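Local coordinates for protein putative mandelate racemase/muconate lactonizing enzyme (Bordetella bronchiseptica, PDB 3DDM) that is of unknown function but belongs to the enolase superfamily, pairing an alpha-plus-beta capping domain with a TIM-type barrel, at residues D49-W54 with C125-R130; V149-I154 with R172-K177; A206-D211 with L230-R235. The protein carries 1 engineered substitution. One frame throughout, in Å; residues are numbered along the deposited sequence.

In the fold
The three contacts follow one another along the chain without overlapping. Contact 1 belongs to the N-terminal domain, where helix 110-131 packs on strand 52-56 of a three-stranded antiparallel sheet. Contacts 2 and 3 both build on the curled barrel sheet: contact 2 pairs strands 146-154 and 174-177, and contact 3 joins the chain leaving strands 202-205 and 229-231. Contact 1 lies across the centre of the chain from both, its centre about 32 Å from that of contact 2 and about 38 Å from that of contact 3. The barrel contacts, about 16 Å apart between centres, touch through a salt bridge, Lys175 NZ to Glu231 OE1 (2.7 Å), so strand pairing and loop packing share one polar network.

Contact 1: D49-W54 with C125-R130; sequences DGAVGW and CDLAAR
Trp54 and Asp126 share the one, nearly straight hydrogen bond between the two segments in the N-terminal domain of the enolase superfamily, where helix 110-131 packs against strand 52-56, an outer strand of the three-stranded antiparallel sheet. The backbone N of Trp54 donates to Asp126 OD2 at 2.7 Å, with 176° at the hydrogen, reaching the carboxylate oxygen from its anti side and slightly out of the carboxylate plane. Asp126 points CG away from its own backbone N (chi1 177°), which carries the carboxylate off the helix toward the strand.

Just before Trp54, Gly53 presents bare backbone to the helix. With no side chain in between, its CA rests 3.8 Å from Leu127 CB, and the strand and helix axes approach to 6.2 Å. Further back, the methyl of Ala51 meets Leu127 CD1, one branch of a side chain that lies along the strand backbone and also reaches Asp47 in the preceding turn. Arg130, one helical turn beyond Asp126, passes Val52 O with its CD at 3.7 Å; its guanidinium turns an edge to that carbonyl without bonding to it.

The second shell fixes the acid. Asp126 OD1 accepts from Leu368 N, so each carboxylate oxygen has a backbone N-H, one from the sheet and one from the C-terminal part of the chain. Arg130 NH1 and NH2 make weak bonds to Pro366 O and Thr371 OG1 of the same region. Its NE sits 3.5 Å from Asp126 OD2, but OD2 stands off to one side of the flat guanidinium, so the attraction is between charges alone.

Contact 2: V149-I154 with R172-K177; sequences VYASGI and RAFKLK
Ala151 and Phe174 pair as parallel neighbours on strands 146-154 and 174-177, the first two strands of the barrel, linked by helix 159-169 in a beta-alpha-beta crossover. Ala151 N donates to Ala173 O and Ala151 O accepts from Lys175 N, both at 2.8 Å. The helix-facing side is close-packed: Ala151 CB touches Phe174 CD1 (3.6 Å), and Ile154 CD1 reaches past Phe174 CB to Leu176 CD1. Ile154 packs on Val162 and Val163 of the helix, while Ala151 and Phe174 touch Lys166.

The other face, lined by Tyr150 and Lys175, is also buried but carries polar groups, Tyr150 OH and Lys175 NZ. Tyr150 has CG wedged between its backbone N and carbonyl carbon (chi1 71°), which swings the ring over beside Lys175. The lysine chain crosses the ring at a slant, CB near CE2 and CE in plane at the edge, and NZ donates to Tyr150 OH at 2.9 Å.

At the C-terminal ends the pairing is less regular. A beta bulge shifts the register by one, and Lys175 O takes both Ile154 N (3.2 Å) and, weakly, Gly153 N; Lys177 N then donates to Ile154 O (3.2 Å). Gly153, at positive phi, is partly open to solvent, as is Lys177, whose twice-bent chain passes over the glycine.

Lys175 NZ also meets Glu231, and Lys177 NZ meets Asp205 and Asn207. These acids probably fix both lysine nitrogens in position, consistent with the Lys-x-Lys element of muconate-lactonizing-type family members.

Contact 3: A206-D211 with L230-R235; sequences ANQGWD and LEEPLR
Glu232 O receives the shortest direct bond between the two segments, from Gln208 N at 2.6 Å, with the donor lying in the carbonyl plane. It ties together two neighbouring loops of the TIM-type barrel, those leaving the C-terminal ends of parallel strands 202-205 and 229-231. One step nearer the strands, Ala206 N donates to Glu231 O (2.9 Å, 170° at the hydrogen) and continues the sheet pairing. One step farther out, Trp210 N reaches Pro233 O only weakly. Between these bonds the first loop turns sharply, Asn207 and Gln208 both taking left-handed backbone angles.

The apolar core forms round the indole of Trp210. Ala206 CB sits over one ring face, 3.7 Å above the plane and shifted toward the rim. Pro233 crosses the indole at about a right angle, its CB 3.8 Å from Trp210 CE3, while Leu230 brings CD2 to CZ3 at 3.7 Å. Ala215 and Met218 of helix 212-222 also pack on the indole. Leu234 spans the outer end, CD2 against the backbone of Trp210 and Asp211; Asp211 itself caps that helix through a bond to Arg214 N.

Away from the indole, Gln208 and Glu232 run side by side in the same direction, and Gln208 CG packs on Leu234 O and Arg235 CA. Ile105 and Gln106 of the second subunit pack on this pair, and Ala101 of that subunit on Arg235, so the loops form part of the dimer interface. Arg235 extends fully from CG to NE alongside Gln208, and a water joins them in the guanidinium plane, donating to Gln208 O at 2.6 Å and accepting from Arg235 NE at 2.9 Å.

Contact 1: D49-W54 with C125-R130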
ATOM      1  N   ASP A  49      12.044  15.468  27.499  1.00 56.00           N
ATOM      2  CA  ASP A  49      12.689  16.627  28.108  1.00 54.96           C
ATOM      3  C   ASP A  49      12.224  17.915  27.420  1.00 53.09           C
ATOM      4  O   ASP A  49      12.675  19.013  27.761  1.00 53.93           O
ATOM      5  CB  ASP A  49      14.216  16.528  27.998  1.00 56.88           C
ATOM      6  CG  ASP A  49      14.793  15.329  28.750  1.00 60.17           C
ATOM      7  OD1 ASP A  49      14.132  14.819  29.691  1.00 61.30           O
ATOM      8  OD2 ASP A  49      15.927  14.910  28.407  1.00 59.51           O
ATOM      9  N   GLY A  50      11.328  17.776  26.447  1.00 48.77           N
ATOM     10  CA  GLY A  50      10.831  18.938  25.737  1.00 44.88           C
ATOM     11  C   GLY A  50      11.576  19.202  24.440  1.00 43.55           C
ATOM     12  O   GLY A  50      11.183  20.067  23.658  1.00 43.72           O
ATOM     13  N   ALA A  51      12.653  18.463  24.197  1.00 41.32           N
ATOM     14  CA  ALA A  51      13.422  18.651  22.977  1.00 41.25           C
ATOM     15  C   ALA A  51      12.576  18.257  21.766  1.00 43.80           C
ATOM     16  O   ALA A  51      11.756  17.336  21.836  1.00 43.33           O
ATOM     17  CB  ALA A  51      14.692  17.831  23.030  1.00 41.71           C
ATOM     18  N   VAL A  52      12.780  18.957  20.652  1.00 44.74           N
ATOM     19  CA  VAL A  52      12.008  18.701  19.444  1.00 43.94           C
ATOM     20  C   VAL A  52      12.831  18.311  18.217  1.00 44.10           C
ATOM     21  O   VAL A  52      13.926  18.825  17.993  1.00 43.10           O
ATOM     22  CB  VAL A  52      11.148  19.928  19.117  1.00 43.64           C
ATOM     23  CG1 VAL A  52      10.476  19.755  17.759  1.00 44.02           C
ATOM     24  CG2 VAL A  52      10.111  20.128  20.227  1.00 41.68           C
ATOM     25  N   GLY A  53      12.288  17.388  17.430  1.00 43.94           N
ATOM     26  CA  GLY A  53      12.967  16.943  16.224  1.00 44.66           C
ATOM     27  C   GLY A  53      12.014  16.984  15.048  1.00 44.36           C
ATOM     28  O   GLY A  53      10.838  16.670  15.200  1.00 44.85           O
ATOM     29  N   TRP A  54      12.507  17.364  13.875  1.00 45.28           N
ATOM     30  CA  TRP A  54      11.645  17.446  12.696  1.00 45.34           C
ATOM     31  C   TRP A  54      11.970  16.471  11.573  1.00 43.33           C
ATOM     32  O   TRP A  54      13.127  16.114  11.351  1.00 43.95           O
ATOM     33  CB  TRP A  54      11.663  18.861  12.122  1.00 47.62           C
ATOM     34  CG  TRP A  54      11.084  19.890  13.029  1.00 50.12           C
ATOM     35  CD1 TRP A  54      11.748  20.629  13.964  1.00 50.95           C
ATOM     36  CD2 TRP A  54       9.713  20.297  13.090  1.00 50.89           C
ATOM     37  NE1 TRP A  54      10.872  21.478  14.604  1.00 52.15           N
ATOM     38  CE2 TRP A  54       9.617  21.292  14.088  1.00 49.97           C
ATOM     39  CE3 TRP A  54       8.553  19.917  12.396  1.00 51.41           C
ATOM     40  CZ2 TRP A  54       8.412  21.911  14.411  1.00 48.75           C
ATOM     41  CZ3 TRP A  54       7.348  20.537  12.717  1.00 50.13           C
ATOM     42  CH2 TRP A  54       7.291  21.524  13.718  1.00 50.94           C
ATOM     43  N   CYS A 125      16.337  11.313  14.573  1.00 45.21           N
ATOM     44  CA  CYS A 125      17.761  11.537  14.348  1.00 47.19           C
ATOM     45  C   CYS A 125      18.053  13.032  14.451  1.00 47.30           C
ATOM     46  O   CYS A 125      19.089  13.435  14.975  1.00 48.08           O
ATOM     47  CB  CYS A 125      18.185  11.031  12.970  1.00 47.06           C
ATOM     48  SG  CYS A 125      18.247   9.253  12.841  1.00 48.12           S
ATOM     49  N   ASP A 126      17.134  13.844  13.935  1.00 46.91           N
ATOM     50  CA  ASP A 126      17.266  15.293  13.987  1.00 46.33           C
ATOM     51  C   ASP A 126      17.278  15.687  15.471  1.00 47.02           C
ATOM     52  O   ASP A 126      18.096  16.497  15.908  1.00 47.48           O
ATOM     53  CB  ASP A 126      16.085  15.941  13.246  1.00 44.75           C
ATOM     54  CG  ASP A 126      16.108  17.454  13.305  1.00 44.15           C
ATOM     55  OD1 ASP A 126      17.121  18.063  12.897  1.00 43.59           O
ATOM     56  OD2 ASP A 126      15.100  18.034  13.760  1.00 43.62           O
ATOM     57  N   LEU A 127      16.378  15.088  16.242  1.00 46.91           N
ATOM     58  CA  LEU A 127      16.297  15.349  17.675  1.00 47.35           C
ATOM     59  C   LEU A 127      17.598  14.959  18.373  1.00 47.71           C
ATOM     60  O   LEU A 127      18.129  15.716  19.187  1.00 49.13           O
ATOM     61  CB  LEU A 127      15.135  14.563  18.287  1.00 46.04           C
ATOM     62  CG  LEU A 127      15.048  14.423  19.807  1.00 45.54           C
ATOM     63  CD1 LEU A 127      15.146  15.776  20.464  1.00 47.16           C
ATOM     64  CD2 LEU A 127      13.732  13.741  20.178  1.00 47.52           C
ATOM     65  N   ALA A 128      18.107  13.777  18.047  1.00 47.61           N
ATOM     66  CA  ALA A 128      19.341  13.275  18.645  1.00 47.33           C
ATOM     67  C   ALA A 128      20.544  14.138  18.289  1.00 46.73           C
ATOM     68  O   ALA A 128      21.411  14.382  19.129  1.00 47.57           O
ATOM     69  CB  ALA A 128      19.589  11.826  18.203  1.00 45.60           C
ATOM     70  N   ALA A 129      20.598  14.588  17.040  1.00 46.68           N
ATOM     71  CA  ALA A 129      21.702  15.411  16.570  1.00 47.38           C
ATOM     72  C   ALA A 129      21.660  16.764  17.247  1.00 47.99           C
ATOM     73  O   ALA A 129      22.694  17.310  17.625  1.00 48.16           O
ATOM     74  CB  ALA A 129      21.631  15.577  15.060  1.00 46.85           C
ATOM     75  N   ARG A 130      20.460  17.310  17.398  1.00 49.04           N
ATOM     76  CA  ARG A 130      20.306  18.603  18.054  1.00 49.78           C
ATOM     77  C   ARG A 130      20.761  18.513  19.509  1.00 51.21           C
ATOM     78  O   ARG A 130      21.562  19.337  19.961  1.00 51.71           O
ATOM     79  CB  ARG A 130      18.852  19.068  17.991  1.00 47.52           C
ATOM     80  CG  ARG A 130      18.526  19.917  16.786  1.00 48.01           C
ATOM     81  CD  ARG A 130      17.147  19.584  16.238  1.00 49.75           C
ATOM     82  NE  ARG A 130      16.506  20.703  15.553  1.00 53.67           N
ATOM     83  CZ  ARG A 130      17.097  21.486  14.654  1.00 56.43           C
ATOM     84  NH1 ARG A 130      18.363  21.285  14.317  1.00 58.52           N
ATOM     85  NH2 ARG A 130      16.417  22.470  14.083  1.00 56.73           N
TER

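Contact 2: V149-I154 with R172-K177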
ATOM      1  N   VAL A 149      24.985  19.117  -6.491  1.00 35.71           N
ATOM      2  CA  VAL A 149      23.557  18.967  -6.755  1.00 35.83           C
ATOM      3  C   VAL A 149      23.288  18.965  -8.255  1.00 36.97           C
ATOM      4  O   VAL A 149      24.180  19.276  -9.060  1.00 37.77           O
ATOM      5  CB  VAL A 149      22.723  20.114  -6.133  1.00 35.19           C
ATOM      6  CG1 VAL A 149      23.009  20.229  -4.663  1.00 35.21           C
ATOM      7  CG2 VAL A 149      23.022  21.425  -6.834  1.00 34.72           C
ATOM      8  N   TYR A 150      22.065  18.594  -8.630  1.00 36.61           N
ATOM      9  CA  TYR A 150      21.664  18.594 -10.031  1.00 34.61           C
ATOM     10  C   TYR A 150      20.194  18.976 -10.141  1.00 33.65           C
ATOM     11  O   TYR A 150      19.399  18.689  -9.251  1.00 33.85           O
ATOM     12  CB  TYR A 150      21.941  17.229 -10.707  1.00 35.63           C
ATOM     13  CG  TYR A 150      21.067  16.042 -10.308  1.00 39.36           C
ATOM     14  CD1 TYR A 150      21.441  15.182  -9.262  1.00 40.39           C
ATOM     15  CD2 TYR A 150      19.878  15.762 -10.999  1.00 38.66           C
ATOM     16  CE1 TYR A 150      20.650  14.072  -8.919  1.00 39.20           C
ATOM     17  CE2 TYR A 150      19.084  14.664 -10.666  1.00 38.79           C
ATOM     18  CZ  TYR A 150      19.473  13.822  -9.627  1.00 41.13           C
ATOM     19  OH  TYR A 150      18.684  12.733  -9.305  1.00 41.33           O
ATOM     20  N   ALA A 151      19.848  19.674 -11.213  1.00 34.44           N
ATOM     21  CA  ALA A 151      18.470  20.078 -11.444  1.00 34.72           C
ATOM     22  C   ALA A 151      17.793  18.785 -11.858  1.00 36.57           C
ATOM     23  O   ALA A 151      18.172  18.163 -12.858  1.00 37.51           O
ATOM     24  CB  ALA A 151      18.400  21.115 -12.566  1.00 33.31           C
ATOM     25  N   SER A 152      16.798  18.372 -11.087  1.00 38.19           N
ATOM     26  CA  SER A 152      16.121  17.117 -11.358  1.00 39.11           C
ATOM     27  C   SER A 152      14.704  17.261 -11.864  1.00 40.19           C
ATOM     28  O   SER A 152      13.947  18.091 -11.378  1.00 41.35           O
ATOM     29  CB  SER A 152      16.120  16.261 -10.087  1.00 37.92           C
ATOM     30  OG  SER A 152      15.493  15.017 -10.306  1.00 39.40           O
ATOM     31  N   GLY A 153      14.355  16.447 -12.855  1.00 42.67           N
ATOM     32  CA  GLY A 153      13.003  16.447 -13.382  1.00 43.83           C
ATOM     33  C   GLY A 153      12.563  17.533 -14.338  1.00 44.49           C
ATOM     34  O   GLY A 153      11.461  18.060 -14.205  1.00 45.60           O
ATOM     35  N   ILE A 154      13.418  17.858 -15.299  1.00 45.46           N
ATOM     36  CA  ILE A 154      13.126  18.857 -16.318  1.00 47.25           C
ATOM     37  C   ILE A 154      12.129  18.250 -17.309  1.00 49.45           C
ATOM     38  O   ILE A 154      12.401  17.206 -17.903  1.00 48.81           O
ATOM     39  CB  ILE A 154      14.415  19.221 -17.069  1.00 47.70           C
ATOM     40  CG1 ILE A 154      15.378  19.911 -16.103  1.00 48.57           C
ATOM     41  CG2 ILE A 154      14.100  20.066 -18.292  1.00 46.53           C
ATOM     42  CD1 ILE A 154      16.817  19.833 -16.528  1.00 51.42           C
ATOM     43  N   ARG A 172      24.921  22.945 -12.222  1.00 47.37           N
ATOM     44  CA  ARG A 172      25.936  22.456 -13.149  1.00 47.20           C
ATOM     45  C   ARG A 172      25.744  20.973 -13.526  1.00 47.37           C
ATOM     46  O   ARG A 172      26.677  20.316 -13.993  1.00 47.74           O
ATOM     47  CB  ARG A 172      27.336  22.673 -12.552  1.00 48.12           C
ATOM     48  CG  ARG A 172      27.693  24.136 -12.300  1.00 49.31           C
ATOM     49  CD  ARG A 172      27.798  24.918 -13.609  1.00 52.71           C
ATOM     50  NE  ARG A 172      27.816  26.369 -13.408  1.00 55.23           N
ATOM     51  CZ  ARG A 172      26.738  27.153 -13.432  1.00 56.23           C
ATOM     52  NH1 ARG A 172      25.531  26.648 -13.652  1.00 55.70           N
ATOM     53  NH2 ARG A 172      26.866  28.458 -13.236  1.00 58.18           N
ATOM     54  N   ALA A 173      24.533  20.458 -13.319  1.00 45.62           N
ATOM     55  CA  ALA A 173      24.184  19.072 -13.652  1.00 44.61           C
ATOM     56  C   ALA A 173      22.665  19.029 -13.823  1.00 44.09           C
ATOM     57  O   ALA A 173      21.934  19.701 -13.093  1.00 42.72           O
ATOM     58  CB  ALA A 173      24.626  18.119 -12.547  1.00 44.60           C
ATOM     59  N   PHE A 174      22.190  18.246 -14.788  1.00 44.01           N
ATOM     60  CA  PHE A 174      20.756  18.183 -15.067  1.00 44.25           C
ATOM     61  C   PHE A 174      20.230  16.781 -15.379  1.00 45.16           C
ATOM     62  O   PHE A 174      20.961  15.936 -15.899  1.00 44.17           O
ATOM     63  CB  PHE A 174      20.445  19.114 -16.248  1.00 42.25           C
ATOM     64  CG  PHE A 174      21.080  20.471 -16.125  1.00 40.35           C
ATOM     65  CD1 PHE A 174      20.394  21.529 -15.532  1.00 40.22           C
ATOM     66  CD2 PHE A 174      22.403  20.666 -16.513  1.00 38.05           C
ATOM     67  CE1 PHE A 174      21.021  22.762 -15.320  1.00 39.28           C
ATOM     68  CE2 PHE A 174      23.038  21.892 -16.302  1.00 38.80           C
ATOM     69  CZ  PHE A 174      22.350  22.941 -15.703  1.00 37.19           C
ATOM     70  N   LYS A 175      18.960  16.547 -15.041  1.00 45.45           N
ATOM     71  CA  LYS A 175      18.303  15.277 -15.319  1.00 45.93           C
ATOM     72  C   LYS A 175      17.008  15.540 -16.080  1.00 47.43           C
ATOM     73  O   LYS A 175      16.162  16.308 -15.627  1.00 46.17           O
ATOM     74  CB  LYS A 175      17.993  14.505 -14.031  1.00 45.55           C
ATOM     75  CG  LYS A 175      17.434  13.094 -14.301  1.00 45.21           C
ATOM     76  CD  LYS A 175      17.403  12.196 -13.059  1.00 43.59           C
ATOM     77  CE  LYS A 175      16.361  12.636 -12.056  1.00 44.01           C
ATOM     78  NZ  LYS A 175      16.376  11.802 -10.825  1.00 44.02           N
ATOM     79  N   LEU A 176      16.877  14.895 -17.239  1.00 49.41           N
ATOM     80  CA  LEU A 176      15.709  15.022 -18.107  1.00 51.67           C
ATOM     81  C   LEU A 176      14.700  13.893 -17.915  1.00 52.32           C
ATOM     82  O   LEU A 176      15.068  12.766 -17.584  1.00 52.14           O
ATOM     83  CB  LEU A 176      16.142  15.015 -19.574  1.00 54.58           C
ATOM     84  CG  LEU A 176      16.711  16.270 -20.238  1.00 58.29           C
ATOM     85  CD1 LEU A 176      17.537  17.094 -19.249  1.00 60.18           C
ATOM     86  CD2 LEU A 176      17.545  15.840 -21.436  1.00 56.94           C
ATOM     87  N   LYS A 177      13.428  14.210 -18.135  1.00 52.83           N
ATOM     88  CA  LYS A 177      12.356  13.228 -18.032  1.00 53.02           C
ATOM     89  C   LYS A 177      12.167  12.682 -19.440  1.00 53.76           C
ATOM     90  O   LYS A 177      12.117  13.440 -20.403  1.00 55.47           O
ATOM     91  CB  LYS A 177      11.037  13.880 -17.588  1.00 52.43           C
ATOM     92  CG  LYS A 177      11.059  14.635 -16.261  1.00 52.87           C
ATOM     93  CD  LYS A 177      10.412  13.852 -15.125  1.00 52.15           C
ATOM     94  CE  LYS A 177      11.444  13.044 -14.328  1.00 54.03           C
ATOM     95  NZ  LYS A 177      10.830  12.268 -13.196  1.00 53.25           N
TER

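Contact 3: A206-D211 with L230-R235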
ATOM      1  N   ALA A 206      13.278   7.711 -16.827  1.00 46.16           N
ATOM      2  CA  ALA A 206      12.126   7.200 -17.579  1.00 45.85           C
ATOM      3  C   ALA A 206      10.917   6.820 -16.711  1.00 45.91           C
ATOM      4  O   ALA A 206       9.844   6.513 -17.238  1.00 45.98           O
ATOM      5  CB  ALA A 206      12.553   6.001 -18.422  1.00 44.55           C
ATOM      6  N   ASN A 207      11.093   6.845 -15.391  1.00 45.43           N
ATOM      7  CA  ASN A 207      10.027   6.510 -14.449  1.00 46.46           C
ATOM      8  C   ASN A 207       9.330   5.187 -14.735  1.00 45.89           C
ATOM      9  O   ASN A 207       8.105   5.115 -14.744  1.00 46.10           O
ATOM     10  CB  ASN A 207       8.972   7.626 -14.398  1.00 47.92           C
ATOM     11  CG  ASN A 207       9.504   8.906 -13.776  1.00 52.84           C
ATOM     12  OD1 ASN A 207      10.168   9.704 -14.444  1.00 55.22           O
ATOM     13  ND2 ASN A 207       9.230   9.102 -12.482  1.00 52.46           N
ATOM     14  N   GLN A 208      10.103   4.135 -14.963  1.00 44.76           N
ATOM     15  CA  GLN A 208       9.511   2.830 -15.228  1.00 44.53           C
ATOM     16  C   GLN A 208       8.560   2.855 -16.426  1.00 44.88           C
ATOM     17  O   GLN A 208       7.594   2.099 -16.462  1.00 46.72           O
ATOM     18  CB  GLN A 208       8.725   2.372 -14.002  1.00 42.93           C
ATOM     19  CG  GLN A 208       9.501   2.366 -12.711  1.00 42.32           C
ATOM     20  CD  GLN A 208       8.601   2.124 -11.518  1.00 44.10           C
ATOM     21  OE1 GLN A 208       7.774   2.962 -11.168  1.00 46.16           O
ATOM     22  NE2 GLN A 208       8.748   0.969 -10.895  1.00 45.71           N
ATOM     23  N   GLY A 209       8.827   3.703 -17.411  1.00 45.04           N
ATOM     24  CA  GLY A 209       7.919   3.792 -18.541  1.00 44.61           C
ATOM     25  C   GLY A 209       8.178   2.895 -19.734  1.00 45.30           C
ATOM     26  O   GLY A 209       7.429   2.941 -20.708  1.00 46.28           O
ATOM     27  N   TRP A 210       9.219   2.073 -19.671  1.00 44.77           N
ATOM     28  CA  TRP A 210       9.543   1.200 -20.792  1.00 43.81           C
ATOM     29  C   TRP A 210       9.558  -0.276 -20.427  1.00 44.00           C
ATOM     30  O   TRP A 210       9.662  -0.640 -19.253  1.00 42.38           O
ATOM     31  CB  TRP A 210      10.937   1.523 -21.349  1.00 42.90           C
ATOM     32  CG  TRP A 210      11.166   2.919 -21.819  1.00 42.34           C
ATOM     33  CD1 TRP A 210      10.308   3.704 -22.544  1.00 42.32           C
ATOM     34  CD2 TRP A 210      12.386   3.659 -21.705  1.00 41.86           C
ATOM     35  NE1 TRP A 210      10.926   4.888 -22.891  1.00 41.34           N
ATOM     36  CE2 TRP A 210      12.201   4.886 -22.391  1.00 40.58           C
ATOM     37  CE3 TRP A 210      13.621   3.405 -21.093  1.00 40.89           C
ATOM     38  CZ2 TRP A 210      13.204   5.850 -22.483  1.00 39.81           C
ATOM     39  CZ3 TRP A 210      14.623   4.368 -21.187  1.00 40.43           C
ATOM     40  CH2 TRP A 210      14.406   5.575 -21.878  1.00 40.14           C
ATOM     41  N   ASP A 211       9.450  -1.125 -21.451  1.00 44.48           N
ATOM     42  CA  ASP A 211       9.562  -2.560 -21.244  1.00 42.87           C
ATOM     43  C   ASP A 211      10.990  -2.875 -21.723  1.00 41.67           C
ATOM     44  O   ASP A 211      11.668  -1.999 -22.274  1.00 40.00           O
ATOM     45  CB  ASP A 211       8.500  -3.356 -22.022  1.00 44.25           C
ATOM     46  CG  ASP A 211       8.610  -3.204 -23.536  1.00 49.43           C
ATOM     47  OD1 ASP A 211       9.681  -2.793 -24.044  1.00 50.45           O
ATOM     48  OD2 ASP A 211       7.605  -3.523 -24.222  1.00 50.28           O
ATOM     49  N   LEU A 230      20.972   6.227 -16.532  1.00 48.46           N
ATOM     50  CA  LEU A 230      19.607   6.136 -17.038  1.00 47.77           C
ATOM     51  C   LEU A 230      18.774   5.675 -15.840  1.00 46.97           C
ATOM     52  O   LEU A 230      18.946   4.560 -15.341  1.00 46.26           O
ATOM     53  CB  LEU A 230      19.547   5.104 -18.164  1.00 49.94           C
ATOM     54  CG  LEU A 230      18.578   5.334 -19.320  1.00 51.77           C
ATOM     55  CD1 LEU A 230      18.647   4.145 -20.283  1.00 52.21           C
ATOM     56  CD2 LEU A 230      17.173   5.513 -18.778  1.00 52.38           C
ATOM     57  N   GLU A 231      17.874   6.533 -15.373  1.00 44.74           N
ATOM     58  CA  GLU A 231      17.079   6.202 -14.200  1.00 42.77           C
ATOM     59  C   GLU A 231      15.746   5.507 -14.454  1.00 41.13           C
ATOM     60  O   GLU A 231      14.962   5.915 -15.307  1.00 40.43           O
ATOM     61  CB  GLU A 231      16.847   7.459 -13.374  1.00 41.20           C
ATOM     62  CG  GLU A 231      16.388   7.164 -11.982  1.00 42.16           C
ATOM     63  CD  GLU A 231      16.196   8.417 -11.173  1.00 45.27           C
ATOM     64  OE1 GLU A 231      17.171   9.194 -11.049  1.00 47.09           O
ATOM     65  OE2 GLU A 231      15.071   8.621 -10.664  1.00 46.68           O
ATOM     66  N   GLU A 232      15.515   4.452 -13.681  1.00 39.36           N
ATOM     67  CA  GLU A 232      14.310   3.639 -13.748  1.00 39.28           C
ATOM     68  C   GLU A 232      13.779   3.352 -15.167  1.00 38.35           C
ATOM     69  O   GLU A 232      12.608   3.606 -15.462  1.00 36.60           O
ATOM     70  CB  GLU A 232      13.204   4.280 -12.898  1.00 40.27           C
ATOM     71  CG  GLU A 232      13.545   4.432 -11.419  1.00 40.75           C
ATOM     72  CD  GLU A 232      12.332   4.228 -10.515  1.00 42.94           C
ATOM     73  OE1 GLU A 232      12.369   3.307  -9.672  1.00 44.85           O
ATOM     74  OE2 GLU A 232      11.341   4.980 -10.644  1.00 44.79           O
ATOM     75  N   PRO A 233      14.627   2.795 -16.051  1.00 37.42           N
ATOM     76  CA  PRO A 233      14.206   2.487 -17.422  1.00 38.32           C
ATOM     77  C   PRO A 233      13.120   1.414 -17.467  1.00 39.12           C
ATOM     78  O   PRO A 233      12.323   1.368 -18.407  1.00 41.10           O
ATOM     79  CB  PRO A 233      15.505   2.037 -18.087  1.00 37.12           C
ATOM     80  CG  PRO A 233      16.203   1.342 -16.965  1.00 37.64           C
ATOM     81  CD  PRO A 233      15.991   2.296 -15.803  1.00 36.93           C
ATOM     82  N   LEU A 234      13.100   0.558 -16.449  1.00 39.31           N
ATOM     83  CA  LEU A 234      12.110  -0.514 -16.344  1.00 39.31           C
ATOM     84  C   LEU A 234      11.395  -0.390 -15.013  1.00 39.99           C
ATOM     85  O   LEU A 234      11.885   0.285 -14.110  1.00 39.85           O
ATOM     86  CB  LEU A 234      12.785  -1.881 -16.362  1.00 39.10           C
ATOM     87  CG  LEU A 234      13.672  -2.319 -17.512  1.00 36.62           C
ATOM     88  CD1 LEU A 234      14.265  -3.668 -17.140  1.00 35.16           C
ATOM     89  CD2 LEU A 234      12.876  -2.391 -18.804  1.00 33.97           C
ATOM     90  N   ARG A 235      10.247  -1.052 -14.882  1.00 40.83           N
ATOM     91  CA  ARG A 235       9.521  -1.031 -13.614  1.00 40.85           C
ATOM     92  C   ARG A 235      10.373  -1.758 -12.560  1.00 41.99           C
ATOM     93  O   ARG A 235      11.033  -2.756 -12.855  1.00 40.01           O
ATOM     94  CB  ARG A 235       8.183  -1.751 -13.743  1.00 40.68           C
ATOM     95  CG  ARG A 235       7.241  -1.174 -14.770  1.00 40.97           C
ATOM     96  CD  ARG A 235       5.903  -1.906 -14.733  1.00 40.45           C
ATOM     97  NE  ARG A 235       4.953  -1.346 -15.694  1.00 42.80           N
ATOM     98  CZ  ARG A 235       3.672  -1.706 -15.785  1.00 39.94           C
ATOM     99  NH1 ARG A 235       3.177  -2.634 -14.970  1.00 35.48           N
ATOM    100  NH2 ARG A 235       2.888  -1.131 -16.691  1.00 38.44           N
TER
HETATM  101  O   HOH W   1       5.988   0.493 -17.746  1.00 36.92           O